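Local coordinates for esterase family protein (Staphylococcus aureus, PDB 6VH9), which is a serine esterase of the esterase D family that hydrolyses carboxylic esters and possibly S-formylglutathione, at residues Ile6-His11 with Gln19-Ile24. Residues are numbered along the deposited sequence; the frame is centred on the assembly and turned at random.
Sequences ISLNYH and QNLTVI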
ATOM      1  N   ILE A   6      -7.633  -0.827  -5.022  1.00 21.78           N
ATOM      2  CA  ILE A   6      -6.680  -1.870  -5.364  1.00 23.94           C
ATOM      3  C   ILE A   6      -5.370  -1.227  -5.767  1.00 24.17           C
ATOM      4  O   ILE A   6      -5.333  -0.367  -6.662  1.00 25.09           O
ATOM      5  CB  ILE A   6      -7.203  -2.774  -6.495  1.00 25.96           C
ATOM      6  CG1 ILE A   6      -8.547  -3.385  -6.092  1.00 28.54           C
ATOM      7  CG2 ILE A   6      -6.181  -3.861  -6.822  1.00 30.05           C
ATOM      8  CD1 ILE A   6      -9.172  -4.255  -7.173  1.00 33.08           C
ATOM      9  N   SER A   7      -4.305  -1.731  -5.182  1.00 21.67           N
ATOM     10  CA  SER A   7      -2.939  -1.292  -5.508  1.00 22.42           C
ATOM     11  C   SER A   7      -2.223  -2.511  -6.099  1.00 22.94           C
ATOM     12  O   SER A   7      -2.182  -3.499  -5.438  1.00 23.36           O
ATOM     13  CB  SER A   7      -2.285  -0.782  -4.275  1.00 30.65           C
ATOM     14  OG  SER A   7      -1.114  -0.116  -4.599  1.00 42.55           O
ATOM     15  N   LEU A   8      -1.764  -2.422  -7.340  1.00 20.53           N
ATOM     16  CA  LEU A   8      -1.098  -3.567  -8.006  1.00 25.85           C
ATOM     17  C   LEU A   8       0.312  -3.200  -8.412  1.00 28.05           C
ATOM     18  O   LEU A   8       0.467  -2.201  -9.025  1.00 32.22           O
ATOM     19  CB  LEU A   8      -1.775  -3.921  -9.327  1.00 34.57           C
ATOM     20  CG  LEU A   8      -3.208  -4.400  -9.303  1.00 37.47           C
ATOM     21  CD1 LEU A   8      -4.139  -3.220  -9.458  1.00 38.55           C
ATOM     22  CD2 LEU A   8      -3.422  -5.407 -10.415  1.00 31.65           C
ATOM     23  N   ASN A   9       1.259  -4.066  -8.129  1.00 23.83           N
ATOM     24  CA  ASN A   9       2.628  -3.842  -8.613  1.00 23.41           C
ATOM     25  C   ASN A   9       3.026  -5.097  -9.394  1.00 26.70           C
ATOM     26  O   ASN A   9       3.048  -6.131  -8.820  1.00 25.84           O
ATOM     27  CB  ASN A   9       3.576  -3.462  -7.490  1.00 25.49           C
ATOM     28  CG  ASN A   9       4.955  -3.199  -8.033  1.00 30.70           C
ATOM     29  OD1 ASN A   9       5.481  -3.995  -8.779  1.00 27.39           O
ATOM     30  ND2 ASN A   9       5.509  -2.059  -7.703  1.00 29.74           N
ATOM     31  N   TYR A  10       3.314  -4.942 -10.675  1.00 23.00           N
ATOM     32  CA  TYR A  10       3.664  -6.107 -11.513  1.00 25.25           C
ATOM     33  C   TYR A  10       4.814  -5.760 -12.443  1.00 24.17           C
ATOM     34  O   TYR A  10       5.007  -4.621 -12.756  1.00 25.10           O
ATOM     35  CB  TYR A  10       2.457  -6.631 -12.283  1.00 25.99           C
ATOM     36  CG  TYR A  10       2.052  -5.835 -13.489  1.00 26.27           C
ATOM     37  CD1 TYR A  10       1.096  -4.851 -13.407  1.00 38.52           C
ATOM     38  CD2 TYR A  10       2.604  -6.081 -14.721  1.00 27.73           C
ATOM     39  CE1 TYR A  10       0.708  -4.131 -14.521  1.00 40.91           C
ATOM     40  CE2 TYR A  10       2.233  -5.370 -15.844  1.00 32.38           C
ATOM     41  CZ  TYR A  10       1.273  -4.395 -15.752  1.00 40.11           C
ATOM     42  OH  TYR A  10       0.927  -3.693 -16.863  1.00 38.57           O
ATOM     43  N   HIS A  11       5.564  -6.777 -12.826  1.00 22.47           N
ATOM     44  CA  HIS A  11       6.682  -6.564 -13.745  1.00 25.24           C
ATOM     45  C   HIS A  11       6.133  -6.438 -15.160  1.00 25.53           C
ATOM     46  O   HIS A  11       5.591  -7.401 -15.714  1.00 29.44           O
ATOM     47  CB  HIS A  11       7.693  -7.706 -13.657  1.00 28.27           C
ATOM     48  CG  HIS A  11       8.928  -7.465 -14.473  1.00 36.61           C
ATOM     49  ND1 HIS A  11       8.893  -7.312 -15.842  1.00 43.33           N
ATOM     50  CD2 HIS A  11      10.225  -7.331 -14.114  1.00 41.86           C
ATOM     51  CE1 HIS A  11      10.116  -7.104 -16.292  1.00 36.05           C
ATOM     52  NE2 HIS A  11      10.941  -7.100 -15.262  1.00 40.51           N
ATOM     53  N   GLN A  19       6.235  -1.881 -11.762  1.00 22.31           N
ATOM     54  CA  GLN A  19       5.570  -0.568 -11.823  1.00 22.37           C
ATOM     55  C   GLN A  19       4.243  -0.684 -11.096  1.00 25.37           C
ATOM     56  O   GLN A  19       3.641  -1.724 -11.142  1.00 24.34           O
ATOM     57  CB  GLN A  19       5.289  -0.220 -13.279  1.00 27.41           C
ATOM     58  CG  GLN A  19       4.901   1.226 -13.511  1.00 26.67           C
ATOM     59  CD  GLN A  19       6.081   2.150 -13.629  1.00 24.89           C
ATOM     60  OE1 GLN A  19       7.149   1.855 -13.173  1.00 24.53           O
ATOM     61  NE2 GLN A  19       5.867   3.303 -14.214  1.00 26.85           N
ATOM     62  N   ASN A  20       3.907   0.344 -10.324  1.00 24.84           N
ATOM     63  CA  ASN A  20       2.648   0.362  -9.546  1.00 25.97           C
ATOM     64  C   ASN A  20       1.529   0.843 -10.474  1.00 27.78           C
ATOM     65  O   ASN A  20       1.719   1.866 -11.093  1.00 24.25           O
ATOM     66  CB  ASN A  20       2.792   1.264  -8.322  1.00 25.39           C
ATOM     67  CG  ASN A  20       3.826   0.780  -7.328  1.00 41.21           C
ATOM     68  OD1 ASN A  20       3.601  -0.183  -6.609  1.00 51.73           O
ATOM     69  ND2 ASN A  20       4.940   1.479  -7.228  1.00 49.70           N
ATOM     70  N   LEU A  21       0.316   0.452 -10.102  1.00 23.31           N
ATOM     71  CA  LEU A  21      -0.913   0.803 -10.821  1.00 21.20           C
ATOM     72  C   LEU A  21      -2.015   0.789  -9.764  1.00 24.55           C
ATOM     73  O   LEU A  21      -1.970  -0.035  -8.895  1.00 24.76           O
ATOM     74  CB  LEU A  21      -1.129  -0.275 -11.885  1.00 29.44           C
ATOM     75  CG  LEU A  21      -2.507  -0.392 -12.499  1.00 34.11           C
ATOM     76  CD1 LEU A  21      -2.769   0.765 -13.421  1.00 41.74           C
ATOM     77  CD2 LEU A  21      -2.611  -1.672 -13.280  1.00 39.66           C
ATOM     78  N   THR A  22      -2.940   1.724  -9.828  1.00 19.64           N
ATOM     79  CA  THR A  22      -4.062   1.666  -8.884  1.00 22.87           C
ATOM     80  C   THR A  22      -5.376   1.498  -9.630  1.00 27.39           C
ATOM     81  O   THR A  22      -5.536   1.973 -10.767  1.00 24.48           O
ATOM     82  CB  THR A  22      -4.131   2.909  -7.984  1.00 32.76           C
ATOM     83  OG1 THR A  22      -4.353   4.063  -8.784  1.00 45.11           O
ATOM     84  CG2 THR A  22      -2.830   3.086  -7.195  1.00 32.32           C
ATOM     85  N   VAL A  23      -6.313   0.793  -8.983  1.00 21.10           N
ATOM     86  CA  VAL A  23      -7.594   0.447  -9.590  1.00 22.03           C
ATOM     87  C   VAL A  23      -8.708   0.678  -8.577  1.00 22.19           C
ATOM     88  O   VAL A  23      -8.598   0.269  -7.414  1.00 25.35           O
ATOM     89  CB  VAL A  23      -7.619  -1.012 -10.090  1.00 22.16           C
ATOM     90  CG1 VAL A  23      -9.037  -1.420 -10.532  1.00 24.98           C
ATOM     91  CG2 VAL A  23      -6.637  -1.188 -11.268  1.00 25.90           C
ATOM     92  N   ILE A  24      -9.768   1.354  -9.009  1.00 21.17           N
ATOM     93  CA  ILE A  24     -11.020   1.413  -8.259  1.00 20.16           C
ATOM     94  C   ILE A  24     -11.978   0.426  -8.909  1.00 23.21           C
ATOM     95  O   ILE A  24     -12.244   0.520 -10.113  1.00 22.63           O
ATOM     96  CB  ILE A  24     -11.620   2.828  -8.248  1.00 24.05           C
ATOM     97  CG1 ILE A  24     -10.747   3.788  -7.443  1.00 30.05           C
ATOM     98  CG2 ILE A  24     -13.026   2.801  -7.646  1.00 29.27           C
ATOM     99  CD1 ILE A  24     -11.039   5.266  -7.748  1.00 26.11           C
TER
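L8 and L21 face each other in a hydrogen-bonded antiparallel pair. L8 N gives a nearly straight bond to L21 O (2.9 Å, 175° at the hydrogen). The return bond, L21 N to L8 O, is more bent. The leucine side chains lie on one face of the sheet with I6, Y10, Q19 and V23. L8 CD1 reaches diagonally to V23 CG2, 3.7 Å away. L8 CG lies beside the backbone N (chi1 -63°), which turns the branch toward the I6-V23 pair. L21 CD2 sits at the edge of the Y10 ring, 4.3 Å from CE1. V23 also packs on I6, CB to CB. The two strands form a beta hairpin at one edge of this chain's alpha/beta-hydrolase sheet. Helix 93-107 covers the leucine face: V100 touches L21 and Y10, and E99 hydrogen-bonds Y10 OH. I6 to Y10 of strand 3-12 also pair antiparallel with a strand of a second subunit, so the sheet continues across that interface. On the other face N9 ND2 hydrogen-bonds N20 OD1 at 2.9 Å. The amide planes stand 83° apart, and the donor lies above the N20 carbonyl plane. N9 ND2 also hydrogen-bonds D53 of a third subunit, and N20 ND2 hydrogen-bonds E54 of that subunit.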